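Local coordinates for thioredoxin domain-containing protein (Aeropyrum pernix, PDB 3HA9), which is of unknown function but has a thioredoxin-like fold and is probably an oxidoreductase with antioxidant activity, at residues C52-M55 / A56-D60; L85-K89 / P90-P94; E99-R102 / K103-N107; Y108-P111 / S112-M115; V128-I131 / D132-V135. One frame throughout, in Å; residues are numbered along the deposited sequence.

Interaction 1: residues C52-M55 / A56-D60; sequences CVYM and ADLLD
Leu58 brings its branched end against the ring of Tyr54, one helical turn earlier. Its CG sits over one ring face, displaced toward the rim, in a CH-pi contact 4.1 Å from the Tyr54 centroid. Farther out, Leu58 CD1 comes to 3.6 Å from Tyr54 CE2 and Leu58 CD2 to 3.4 Å from Tyr54 OH. The ring stands here because its CG is anti to the backbone N (chi1 172°), beside the carbonyl that accepts Leu58 N. Tyr54 forms the solvent side of the pair, whereas Leu58 is buried under Leu152 and Leu155 of helix 152-161. With an alanine here, the Tyr54 ring would probably lose the cover on that face and be freer to turn, and a gap would open beside helix 152-161. Asp57 lies on the more open side too, but its OD2 is held in a salt bridge with Arg61. The tight side holds Ala56, with CB 3.4 Å from Cys52 O, and Met55, whose CG lies 4.0 Å from Leu59 CD1 while both residues press on Trp43. Of the four backbone bonds, Leu59 N to Met55 O is the straightest (171°). These are the first turns of the helix that begins at the second cysteine of a thioredoxin-type CxxC, with Cys52 disulfide-bonded to Cys49.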
loop_
_atom_site.group_PDB
_atom_site.type_symbol
_atom_site.label_atom_id
_atom_site.label_comp_id
_atom_site.label_asym_id
_atom_site.label_seq_id
_atom_site.Cartn_x
_atom_site.Cartn_y
_atom_site.Cartn_z
ATOM N N CYS A 52 -9.882 -2.670 9.347
ATOM C CA CYS A 52 -8.501 -3.040 9.066
ATOM C C CYS A 52 -8.035 -4.251 9.861
ATOM O O CYS A 52 -7.122 -4.950 9.435
ATOM C CB CYS A 52 -7.566 -1.849 9.274
ATOM S SG CYS A 52 -7.786 -0.578 8.004
ATOM N N VAL A 53 -8.653 -4.496 11.017
ATOM C CA VAL A 53 -8.340 -5.698 11.790
ATOM C C VAL A 53 -8.661 -6.957 10.972
ATOM O O VAL A 53 -7.847 -7.909 10.924
ATOM C CB VAL A 53 -9.056 -5.700 13.173
ATOM C CG1 VAL A 53 -8.818 -7.013 13.913
ATOM C CG2 VAL A 53 -8.551 -4.511 14.020
ATOM N N TYR A 54 -9.844 -6.975 10.353
ATOM C CA TYR A 54 -10.207 -8.097 9.486
ATOM C C TYR A 54 -9.280 -8.162 8.258
ATOM O O TYR A 54 -8.834 -9.248 7.865
ATOM C CB TYR A 54 -11.689 -8.045 9.058
ATOM C CG TYR A 54 -12.015 -9.094 8.021
ATOM C CD1 TYR A 54 -11.994 -10.451 8.354
ATOM C CD2 TYR A 54 -12.303 -8.742 6.695
ATOM C CE1 TYR A 54 -12.261 -11.429 7.401
ATOM C CE2 TYR A 54 -12.576 -9.715 5.740
ATOM C CZ TYR A 54 -12.557 -11.057 6.101
ATOM O OH TYR A 54 -12.822 -12.040 5.172
ATOM N N MET A 55 -9.001 -7.015 7.631
ATOM C CA MET A 55 -8.061 -7.037 6.491
ATOM C C MET A 55 -6.696 -7.598 6.897
ATOM O O MET A 55 -6.074 -8.342 6.142
ATOM C CB MET A 55 -7.898 -5.640 5.837
ATOM C CG MET A 55 -7.075 -5.669 4.530
ATOM S SD MET A 55 -7.638 -6.817 3.224
ATOM C CE MET A 55 -9.232 -6.141 2.956
ATOM N N ALA A 56 -6.225 -7.251 8.094
ATOM C CA ALA A 56 -4.927 -7.751 8.544
ATOM C C ALA A 56 -4.969 -9.280 8.650
ATOM O O ALA A 56 -4.032 -9.969 8.250
ATOM C CB ALA A 56 -4.530 -7.120 9.883
ATOM N N ASP A 57 -6.092 -9.786 9.144
ATOM C CA ASP A 57 -6.325 -11.237 9.231
ATOM C C ASP A 57 -6.155 -11.913 7.859
ATOM O O ASP A 57 -5.429 -12.904 7.735
ATOM C CB ASP A 57 -7.697 -11.499 9.863
ATOM C CG ASP A 57 -8.060 -12.986 9.915
ATOM O OD1 ASP A 57 -7.927 -13.594 11.000
ATOM O OD2 ASP A 57 -8.496 -13.543 8.876
ATOM N N LEU A 58 -6.764 -11.326 6.828
ATOM C CA LEU A 58 -6.669 -11.861 5.467
ATOM C C LEU A 58 -5.263 -11.845 4.901
ATOM O O LEU A 58 -4.813 -12.836 4.333
ATOM C CB LEU A 58 -7.615 -11.132 4.515
ATOM C CG LEU A 58 -9.101 -11.256 4.801
ATOM C CD1 LEU A 58 -9.887 -10.816 3.568
ATOM C CD2 LEU A 58 -9.448 -12.707 5.170
ATOM N N LEU A 59 -4.582 -10.712 5.040
ATOM C CA LEU A 59 -3.222 -10.589 4.551
ATOM C C LEU A 59 -2.228 -11.539 5.258
ATOM O O LEU A 59 -1.275 -12.021 4.646
ATOM C CB LEU A 59 -2.790 -9.124 4.638
ATOM C CG LEU A 59 -3.599 -8.167 3.750
ATOM C CD1 LEU A 59 -3.221 -6.689 4.061
ATOM C CD2 LEU A 59 -3.353 -8.477 2.280
ATOM N N ASP A 60 -2.466 -11.815 6.538
ATOM C CA ASP A 60 -1.640 -12.776 7.290
ATOM C C ASP A 60 -1.715 -14.154 6.661
ATOM O O ASP A 60 -0.693 -14.830 6.446
ATOM C CB ASP A 60 -2.136 -12.881 8.740
ATOM C CG ASP A 60 -1.789 -11.673 9.576
ATOM O OD1 ASP A 60 -0.867 -10.912 9.213
ATOM O OD2 ASP A 60 -2.457 -11.480 10.620
#

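Interaction 2: residues L85-K89 / P90-P94; sequences LGLNK and PGYPP
Lys89 and Tyr92 are the ends of a type I beta turn, closed by a bond from Tyr92 N to Lys89 O (3.1 Å, N-H...O angle 164°). The donor stands well above the plane of the Lys89 carbonyl. Pro90 takes the second place in the turn, where its ring-restricted phi of -59° is well suited. Just upstream, helix 79-85 finishes in a Schellman motif at Gly86, and an inverse gamma turn centred on Asn88 carries a weak bond from Lys89 N to Leu87 O. Apolar contact bridges the two turns. Leu87 CD2 lies over one face of the Tyr92 ring, 3.7 Å from its centroid and 20° off the normal, a CH-pi contact shifted toward CZ at the rim. Trp77 touches both of these side chains. Solvent supplies a further link: one water bonds to Leu87 O (2.9 Å) and to Pro93 O (2.7 Å), and Pro93 O also accepts from Trp77 NE1. The whole loop is a surface element between helices 79-85 and 98-108. At the root of the tyrosine side chain, Tyr92 CB packs 3.4 Å from Leu87 O, so that this carbonyl oxygen borders the ring as well as the water.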
loop_
_atom_site.group_PDB
_atom_site.type_symbol
_atom_site.label_atom_id
_atom_site.label_comp_id
_atom_site.label_asym_id
_atom_site.label_seq_id
_atom_site.Cartn_x
_atom_site.Cartn_y
_atom_site.Cartn_z
ATOM N N LEU A 85 -5.744 16.857 3.345
ATOM C CA LEU A 85 -7.093 16.364 3.073
ATOM C C LEU A 85 -8.181 17.120 3.842
ATOM O O LEU A 85 -9.370 16.855 3.631
ATOM C CB LEU A 85 -7.171 14.861 3.384
ATOM C CG LEU A 85 -6.343 13.971 2.442
ATOM C CD1 LEU A 85 -6.148 12.580 3.061
ATOM C CD2 LEU A 85 -7.010 13.853 1.071
ATOM N N GLY A 86 -7.777 18.044 4.720
ATOM C CA GLY A 86 -8.725 18.780 5.585
ATOM C C GLY A 86 -9.333 17.952 6.712
ATOM O O GLY A 86 -10.362 18.315 7.285
ATOM N N LEU A 87 -8.684 16.847 7.060
ATOM C CA LEU A 87 -9.185 15.944 8.094
ATOM C C LEU A 87 -8.543 16.200 9.470
ATOM O O LEU A 87 -8.756 15.427 10.424
ATOM C CB LEU A 87 -8.945 14.483 7.655
ATOM C CG LEU A 87 -9.621 14.055 6.340
ATOM C CD1 LEU A 87 -9.191 12.645 5.945
ATOM C CD2 LEU A 87 -11.153 14.105 6.451
ATOM N N ASN A 88 -7.772 17.282 9.563
ATOM C CA ASN A 88 -7.109 17.667 10.804
ATOM C C ASN A 88 -8.060 18.458 11.709
ATOM O O ASN A 88 -7.798 19.602 12.089
ATOM C CB ASN A 88 -5.796 18.438 10.526
ATOM C CG ASN A 88 -5.986 19.656 9.638
ATOM O OD1 ASN A 88 -6.837 19.676 8.741
ATOM N ND2 ASN A 88 -5.176 20.699 9.889
ATOM N N LYS A 89 -9.176 17.821 12.045
ATOM C CA LYS A 89 -10.263 18.483 12.760
ATOM C C LYS A 89 -10.721 17.618 13.909
ATOM O O LYS A 89 -10.513 16.407 13.892
ATOM C CB LYS A 89 -11.436 18.720 11.804
ATOM C CG LYS A 89 -11.114 19.716 10.678
ATOM C CD LYS A 89 -10.770 21.073 11.264
ATOM C CE LYS A 89 -10.717 22.151 10.215
ATOM N NZ LYS A 89 -10.823 23.515 10.806
ATOM N N PRO A 90 -11.368 18.216 14.916
ATOM C CA PRO A 90 -11.780 17.388 16.054
ATOM C C PRO A 90 -12.711 16.203 15.757
ATOM O O PRO A 90 -12.761 15.267 16.554
ATOM C CB PRO A 90 -12.500 18.396 16.957
ATOM C CG PRO A 90 -11.825 19.673 16.662
ATOM C CD PRO A 90 -11.589 19.651 15.175
ATOM N N GLY A 91 -13.446 16.246 14.648
ATOM C CA GLY A 91 -14.359 15.173 14.258
ATOM C C GLY A 91 -13.669 13.900 13.779
ATOM O O GLY A 91 -14.319 12.870 13.544
ATOM N N TYR A 92 -12.354 13.988 13.609
ATOM C CA TYR A 92 -11.550 12.852 13.180
ATOM C C TYR A 92 -10.470 12.555 14.205
ATOM O O TYR A 92 -9.998 13.451 14.888
ATOM C CB TYR A 92 -10.895 13.155 11.832
ATOM C CG TYR A 92 -11.905 13.449 10.734
ATOM C CD1 TYR A 92 -12.513 12.416 10.038
ATOM C CD2 TYR A 92 -12.270 14.761 10.430
ATOM C CE1 TYR A 92 -13.450 12.662 9.053
ATOM C CE2 TYR A 92 -13.210 15.025 9.424
ATOM C CZ TYR A 92 -13.793 13.969 8.751
ATOM O OH TYR A 92 -14.722 14.196 7.757
ATOM N N PRO A 93 -10.039 11.293 14.282
ATOM C CA PRO A 93 -8.937 10.956 15.189
ATOM C C PRO A 93 -7.654 11.737 14.885
ATOM O O PRO A 93 -7.413 12.120 13.726
ATOM C CB PRO A 93 -8.730 9.460 14.924
ATOM C CG PRO A 93 -10.085 8.976 14.505
ATOM C CD PRO A 93 -10.597 10.097 13.631
ATOM N N PRO A 94 -6.823 11.981 15.910
ATOM C CA PRO A 94 -5.556 12.650 15.659
ATOM C C PRO A 94 -4.683 11.721 14.828
ATOM O O PRO A 94 -5.060 10.554 14.626
ATOM C CB PRO A 94 -4.945 12.817 17.062
ATOM C CG PRO A 94 -6.022 12.497 18.025
ATOM C CD PRO A 94 -6.979 11.596 17.325
HETATM O O HOH W 1 -7.583 14.725 12.974
HETATM O O HOH W 2 -8.503 15.478 15.036
#

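Interaction 3: residues E99-R102 / K103-N107; sequences EMFR and KFIAN
Helix 98-108 illustrates how one amphipathic turn is stacked on the next, with Phe101 and Ile105 forming its apolar flank. The two side chains run side by side and point the same way. Phe101 CE1 meets Ile105 CG1 at 3.7 Å, the methylene coming to the ring obliquely. Two torsions arrange this meeting: Phe101 CG is anti to the backbone N (chi1 179°), while Ile105 CG1 lies beside its own backbone N (chi1 -61°) and so reaches back along the preceding turn. There Ile105 CG1 also approaches Phe101 O to 3.5 Å, the same oxygen that accepts Ile105 N in a nearly straight bond (3.1 Å, 168°). Beside this pair, Ile105 CD1 lies at the edge of the Phe104 ring, in its plane. The backbone ladder continues with Lys103 N to Glu99 O (2.9 Å), Phe104 N to Met100 O and Ala106 N to Arg102 O (2.8 Å). Glu99, Lys103 and Ala106 belong to the exposed side, where Lys103 CB rests 3.4 Å from Glu99 O. Arg102 extends from the helix to a salt bridge with Asp26. Inward, Phe101 packs on strands 39-45, 69-75 and 114-117, and Ile105 on Ala73 and Met115, while Phe104 reaches Trp43 and Met45 of strand 39-45 and Cys52 and Val53 on helix 52-65.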
loop_
_atom_site.group_PDB
_atom_site.type_symbol
_atom_site.label_atom_id
_atom_site.label_comp_id
_atom_site.label_asym_id
_atom_site.label_seq_id
_atom_site.Cartn_x
_atom_site.Cartn_y
_atom_site.Cartn_z
ATOM N N GLU A 99 4.301 4.487 17.128
ATOM C CA GLU A 99 4.041 3.465 18.155
ATOM C C GLU A 99 2.690 2.762 17.955
ATOM O O GLU A 99 2.596 1.546 18.077
ATOM C CB GLU A 99 4.125 4.079 19.571
ATOM C CG GLU A 99 3.716 3.122 20.704
ATOM C CD GLU A 99 3.657 3.760 22.106
ATOM O OE1 GLU A 99 3.935 4.981 22.270
ATOM O OE2 GLU A 99 3.346 3.019 23.071
ATOM N N MET A 100 1.648 3.536 17.689
ATOM C CA MET A 100 0.308 2.980 17.457
ATOM C C MET A 100 0.285 2.086 16.233
ATOM O O MET A 100 -0.373 1.039 16.241
ATOM C CB MET A 100 -0.700 4.114 17.271
ATOM C CG MET A 100 -1.000 4.871 18.557
ATOM S SD MET A 100 -1.990 6.391 18.319
ATOM C CE MET A 100 -3.403 5.661 17.459
ATOM N N PHE A 101 0.979 2.523 15.179
ATOM C CA PHE A 101 1.056 1.787 13.925
ATOM C C PHE A 101 1.760 0.456 14.177
ATOM O O PHE A 101 1.244 -0.599 13.801
ATOM C CB PHE A 101 1.805 2.655 12.899
ATOM C CG PHE A 101 1.996 2.025 11.521
ATOM C CD1 PHE A 101 1.160 1.029 11.025
ATOM C CD2 PHE A 101 2.996 2.523 10.702
ATOM C CE1 PHE A 101 1.359 0.483 9.719
ATOM C CE2 PHE A 101 3.220 2.006 9.409
ATOM C CZ PHE A 101 2.392 0.993 8.909
ATOM N N ARG A 102 2.908 0.505 14.860
ATOM C CA ARG A 102 3.652 -0.714 15.215
ATOM C C ARG A 102 2.837 -1.680 16.039
ATOM O O ARG A 102 2.865 -2.890 15.783
ATOM C CB ARG A 102 4.935 -0.364 15.974
ATOM C CG ARG A 102 6.005 0.235 15.091
ATOM C CD ARG A 102 7.290 0.502 15.888
ATOM N NE ARG A 102 8.231 1.394 15.200
ATOM C CZ ARG A 102 9.053 1.036 14.213
ATOM N NH1 ARG A 102 9.071 -0.206 13.747
ATOM N NH2 ARG A 102 9.888 1.927 13.696
ATOM N N LYS A 103 2.108 -1.137 17.014
ATOM C CA LYS A 103 1.310 -1.956 17.909
ATOM C C LYS A 103 0.185 -2.671 17.160
ATOM O O LYS A 103 -0.102 -3.828 17.436
ATOM C CB LYS A 103 0.747 -1.103 19.059
ATOM C CG LYS A 103 -0.088 -1.869 20.083
ATOM C CD LYS A 103 0.742 -2.919 20.778
ATOM C CE LYS A 103 0.172 -3.312 22.120
ATOM N NZ LYS A 103 1.252 -3.886 22.946
ATOM N N PHE A 104 -0.438 -1.966 16.223
ATOM C CA PHE A 104 -1.499 -2.550 15.406
ATOM C C PHE A 104 -0.944 -3.715 14.607
ATOM O O PHE A 104 -1.521 -4.827 14.590
ATOM C CB PHE A 104 -2.132 -1.494 14.479
ATOM C CG PHE A 104 -3.124 -2.062 13.526
ATOM C CD1 PHE A 104 -4.463 -2.168 13.880
ATOM C CD2 PHE A 104 -2.716 -2.540 12.273
ATOM C CE1 PHE A 104 -5.394 -2.737 12.988
ATOM C CE2 PHE A 104 -3.640 -3.109 11.384
ATOM C CZ PHE A 104 -4.981 -3.202 11.745
ATOM N N ILE A 105 0.187 -3.487 13.946
ATOM C CA ILE A 105 0.803 -4.538 13.136
ATOM C C ILE A 105 1.303 -5.706 13.999
ATOM O O ILE A 105 1.167 -6.883 13.597
ATOM C CB ILE A 105 1.920 -3.962 12.202
ATOM C CG1 ILE A 105 1.317 -2.936 11.238
ATOM C CG2 ILE A 105 2.676 -5.096 11.454
ATOM C CD1 ILE A 105 0.291 -3.512 10.211
ATOM N N ALA A 106 1.823 -5.412 15.190
ATOM C CA ALA A 106 2.262 -6.490 16.096
ATOM C C ALA A 106 1.074 -7.324 16.563
ATOM O O ALA A 106 1.180 -8.557 16.661
ATOM C CB ALA A 106 3.014 -5.932 17.287
ATOM N N ASN A 107 -0.042 -6.655 16.841
ATOM C CA ASN A 107 -1.249 -7.332 17.324
ATOM C C ASN A 107 -1.962 -8.161 16.274
ATOM O O ASN A 107 -2.473 -9.252 16.586
ATOM C CB ASN A 107 -2.267 -6.320 17.874
ATOM C CG ASN A 107 -1.991 -5.923 19.304
ATOM O OD1 ASN A 107 -2.402 -4.834 19.744
ATOM N ND2 ASN A 107 -1.317 -6.784 20.043
#

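Interaction 4: residues Y108-P111 / S112-M115; sequences YGDP and SWIM
Asp110 and Trp113 face each other through their first torsions: chi1 of -167° turns the Asp110 carboxylate away from its own nitrogen and toward Ser112, while chi1 of -62° folds the indole back beneath residues 109-110. Asp110 CB then lies over one face of the indole, 3.6 Å from the centroid of the five-membered ring in a CH-pi contact. Farther along the same face, Gly109 CA sits 3.6 Å from Trp113 CZ3; a beta carbon at Gly109 would collide with this ring atom. One carboxylate oxygen takes two bonds. Asp110 OD2 accepts Ser112 N (3.0 Å, 163°), which makes an Asx turn, and also Ser112 OG (2.9 Å), the two donors reaching it from opposite faces of its plane. Around the same corner runs a type I beta turn, closed by a long bond from Trp113 N to Asp110 O (3.3 Å). A water gives one proton to Asp110 O (2.6 Å) and another to Trp113 O (3.1 Å), bridging the turn. An alanine in place of Trp113 is likely to open a gap beneath Gly109 and Asp110 and to deprive Thr63 of the indole NE1 that bonds its hydroxyl. The turn leads from helix 98-108 into edge strand 114-117, where Ile114 bonds through its backbone to Val71 and Ala73 of strand 69-75. Meanwhile the indole lies against Leu59 and Asp60 of helix 52-65 and Ile105 of helix 98-108.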
loop_
_atom_site.group_PDB
_atom_site.type_symbol
_atom_site.label_atom_id
_atom_site.label_comp_id
_atom_site.label_asym_id
_atom_site.label_seq_id
_atom_site.Cartn_x
_atom_site.Cartn_y
_atom_site.Cartn_z
ATOM N N TYR A 108 -2.047 -7.646 15.049
ATOM C CA TYR A 108 -2.943 -8.251 14.046
ATOM C C TYR A 108 -2.288 -8.647 12.742
ATOM O O TYR A 108 -2.831 -9.454 11.984
ATOM C CB TYR A 108 -4.116 -7.315 13.747
ATOM C CG TYR A 108 -4.853 -6.879 14.984
ATOM C CD1 TYR A 108 -5.585 -7.792 15.736
ATOM C CD2 TYR A 108 -4.831 -5.543 15.400
ATOM C CE1 TYR A 108 -6.270 -7.401 16.875
ATOM C CE2 TYR A 108 -5.512 -5.146 16.543
ATOM C CZ TYR A 108 -6.222 -6.089 17.279
ATOM O OH TYR A 108 -6.923 -5.719 18.401
ATOM N N GLY A 109 -1.123 -8.071 12.475
ATOM C CA GLY A 109 -0.445 -8.277 11.192
ATOM C C GLY A 109 0.754 -9.196 11.311
ATOM O O GLY A 109 0.774 -10.103 12.158
ATOM N N ASP A 110 1.748 -8.978 10.447
ATOM C CA ASP A 110 2.861 -9.941 10.281
ATOM C C ASP A 110 4.215 -9.259 10.332
ATOM O O ASP A 110 4.381 -8.134 9.801
ATOM C CB ASP A 110 2.698 -10.775 8.993
ATOM C CG ASP A 110 3.634 -11.992 8.938
ATOM O OD1 ASP A 110 3.154 -13.104 9.257
ATOM O OD2 ASP A 110 4.837 -11.830 8.602
ATOM N N PRO A 111 5.194 -9.926 10.989
ATOM C CA PRO A 111 6.507 -9.321 11.227
ATOM C C PRO A 111 7.358 -9.124 9.970
ATOM O O PRO A 111 8.242 -8.266 9.962
ATOM C CB PRO A 111 7.185 -10.289 12.215
ATOM C CG PRO A 111 6.269 -11.485 12.348
ATOM C CD PRO A 111 4.915 -11.031 11.929
ATOM N N SER A 112 7.081 -9.899 8.927
ATOM C CA SER A 112 7.802 -9.790 7.672
ATOM C C SER A 112 7.403 -8.564 6.826
ATOM O O SER A 112 8.117 -8.207 5.890
ATOM C CB SER A 112 7.651 -11.073 6.838
ATOM O OG SER A 112 6.379 -11.138 6.214
ATOM N N TRP A 113 6.277 -7.924 7.139
ATOM C CA TRP A 113 5.776 -6.816 6.304
ATOM C C TRP A 113 6.616 -5.561 6.380
ATOM O O TRP A 113 7.141 -5.218 7.426
ATOM C CB TRP A 113 4.350 -6.440 6.697
ATOM C CG TRP A 113 3.357 -7.502 6.519
ATOM C CD1 TRP A 113 3.525 -8.699 5.867
ATOM C CD2 TRP A 113 2.005 -7.475 6.960
ATOM N NE1 TRP A 113 2.359 -9.419 5.892
ATOM C CE2 TRP A 113 1.405 -8.691 6.551
ATOM C CE3 TRP A 113 1.228 -6.539 7.674
ATOM C CZ2 TRP A 113 0.083 -9.002 6.832
ATOM C CZ3 TRP A 113 -0.103 -6.854 7.952
ATOM C CH2 TRP A 113 -0.661 -8.071 7.528
ATOM N N ILE A 114 6.694 -4.836 5.268
ATOM C CA ILE A 114 7.325 -3.522 5.256
ATOM C C ILE A 114 6.295 -2.532 5.805
ATOM O O ILE A 114 5.132 -2.616 5.455
ATOM C CB ILE A 114 7.745 -3.161 3.802
ATOM C CG1 ILE A 114 8.712 -4.224 3.247
ATOM C CG2 ILE A 114 8.345 -1.743 3.705
ATOM C CD1 ILE A 114 9.015 -4.068 1.757
ATOM N N MET A 115 6.715 -1.619 6.672
ATOM C CA MET A 115 5.807 -0.615 7.238
ATOM C C MET A 115 6.215 0.774 6.715
ATOM O O MET A 115 7.387 1.155 6.734
ATOM C CB MET A 115 5.798 -0.654 8.781
ATOM C CG MET A 115 5.010 -1.852 9.434
ATOM S SD MET A 115 5.256 -1.911 11.235
ATOM C CE MET A 115 6.823 -2.726 11.376
HETATM O O HOH W 3 5.638 -5.861 10.005
#

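Interaction 5: residues V128-I131 / D132-V135; sequences VRSI and DYIV
Tyr133 spreads its ring beneath the backbone of Val128 and Arg129, which lie over one face. Val128 CA is 4.1 Å from the ring centroid and only 13° off the normal, a CH-pi contact, and Arg129 N comes to 3.6 Å from Tyr133 CD1. The side chains of the same two residues add to the cover on that side: Val128 CG1 packs 3.8 Å from Tyr133 CB, and Arg129 CB lies 3.8 Å from Tyr133 CE1 before the rest of the arginine leads away. The tyrosine stands in this position because its CG is anti to the backbone N (chi1 -173°), close to Ser130, whose OG is found near the plane at the ring edge. Ser130 OG accepts Asp132 N (3.2 Å, 161°), which makes an ST turn, and it is also bonded to Thr148 OG1. This bend before strand 133-138 probably corresponds to the loop that carries the cis-proline beside the CxxC site in many thioredoxin folds; here no proline is present, and the Ile131 side chain touches Cys49. Asp132 turns inward, and both of its carboxylate oxygens have partners, OD1 accepting from Trp43 NE1 and OD2 bonded to Ser51 OG. Tyr133 itself is in the sheet, joined through its backbone to Phe44 of strand 39-45 and touching Ala146 and Thr148 of strand 143-148 with its side chain.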
loop_
_atom_site.group_PDB
_atom_site.type_symbol
_atom_site.label_atom_id
_atom_site.label_comp_id
_atom_site.label_asym_id
_atom_site.label_seq_id
_atom_site.Cartn_x
_atom_site.Cartn_y
_atom_site.Cartn_z
ATOM N N VAL A 128 -6.434 6.739 -3.682
ATOM C CA VAL A 128 -6.892 5.922 -2.543
ATOM C C VAL A 128 -8.255 6.417 -2.060
ATOM O O VAL A 128 -8.426 7.610 -1.775
ATOM C CB VAL A 128 -5.857 5.962 -1.429
ATOM C CG1 VAL A 128 -6.355 5.258 -0.182
ATOM C CG2 VAL A 128 -4.543 5.314 -1.934
ATOM N N ARG A 129 -9.205 5.494 -1.965
ATOM C CA ARG A 129 -10.618 5.848 -1.751
ATOM C C ARG A 129 -11.112 5.676 -0.308
ATOM O O ARG A 129 -12.238 6.053 0.000
ATOM C CB ARG A 129 -11.509 5.005 -2.694
ATOM C CG ARG A 129 -11.254 5.247 -4.177
ATOM C CD ARG A 129 -12.328 4.560 -5.009
ATOM N NE ARG A 129 -13.524 5.394 -5.130
ATOM C CZ ARG A 129 -13.628 6.414 -5.983
ATOM N NH1 ARG A 129 -12.619 6.718 -6.793
ATOM N NH2 ARG A 129 -14.747 7.121 -6.051
ATOM N N SER A 130 -10.281 5.116 0.574
ATOM C CA SER A 130 -10.719 4.822 1.964
ATOM C C SER A 130 -9.522 4.529 2.847
ATOM O O SER A 130 -8.385 4.491 2.357
ATOM C CB SER A 130 -11.643 3.597 1.977
ATOM O OG SER A 130 -10.886 2.401 1.776
ATOM N N ILE A 131 -9.776 4.334 4.141
ATOM C CA ILE A 131 -8.717 3.963 5.085
ATOM C C ILE A 131 -8.495 2.447 5.189
ATOM O O ILE A 131 -7.843 1.978 6.113
ATOM C CB ILE A 131 -8.988 4.552 6.502
ATOM C CG1 ILE A 131 -10.314 4.025 7.047
ATOM C CG2 ILE A 131 -8.973 6.085 6.454
ATOM C CD1 ILE A 131 -10.587 4.425 8.498
ATOM N N ASP A 132 -9.038 1.690 4.239
ATOM C CA ASP A 132 -8.766 0.252 4.141
ATOM C C ASP A 132 -8.809 -0.075 2.657
ATOM O O ASP A 132 -9.796 -0.604 2.134
ATOM C CB ASP A 132 -9.776 -0.566 4.967
ATOM C CG ASP A 132 -9.416 -2.051 5.071
ATOM O OD1 ASP A 132 -8.459 -2.499 4.409
ATOM O OD2 ASP A 132 -10.140 -2.800 5.788
ATOM N N TYR A 133 -7.716 0.243 1.975
ATOM C CA TYR A 133 -7.703 0.232 0.517
ATOM C C TYR A 133 -6.501 -0.550 0.055
ATOM O O TYR A 133 -5.417 -0.402 0.600
ATOM C CB TYR A 133 -7.644 1.688 -0.004
ATOM C CG TYR A 133 -7.786 1.840 -1.515
ATOM C CD1 TYR A 133 -9.049 1.943 -2.108
ATOM C CD2 TYR A 133 -6.653 1.914 -2.337
ATOM C CE1 TYR A 133 -9.174 2.093 -3.483
ATOM C CE2 TYR A 133 -6.771 2.048 -3.733
ATOM C CZ TYR A 133 -8.038 2.146 -4.285
ATOM O OH TYR A 133 -8.178 2.275 -5.644
ATOM N N ILE A 134 -6.702 -1.376 -0.968
ATOM C CA ILE A 134 -5.705 -2.342 -1.414
ATOM C C ILE A 134 -5.336 -2.055 -2.868
ATOM O O ILE A 134 -6.221 -1.849 -3.703
ATOM C CB ILE A 134 -6.296 -3.786 -1.288
ATOM C CG1 ILE A 134 -6.370 -4.223 0.187
ATOM C CG2 ILE A 134 -5.530 -4.803 -2.158
ATOM C CD1 ILE A 134 -5.021 -4.598 0.796
ATOM N N VAL A 135 -4.038 -1.972 -3.157
ATOM C CA VAL A 135 -3.538 -2.012 -4.548
ATOM C C VAL A 135 -2.641 -3.240 -4.710
ATOM O O VAL A 135 -1.654 -3.395 -3.982
ATOM C CB VAL A 135 -2.737 -0.741 -4.907
ATOM C CG1 VAL A 135 -2.267 -0.784 -6.381
ATOM C CG2 VAL A 135 -3.586 0.491 -4.669
#

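Overall arrangement
From the N terminus, the five contacts follow one another in series; none nests in or crosses another, and each closes only a turn of helix or a short loop. Interaction 1 opens helix 52-65 beside the CxxC disulfide. Interaction 2, in the loop leading on to helix 98-108, touches none of the others; the nearest atoms of interactions 1 and 2 are about 12 Å apart. That helix holds interaction 3, which packs on interaction 1 through Phe104 and on interaction 4 through Ile105. Interaction 4 turns into edge strand 114-117 and packs on interaction 1 through Asp60. Interaction 5 enters strand 133-138 of the same sheet and returns to interaction 1, where Cys52 SG is 3.2 Å from Ile131 O.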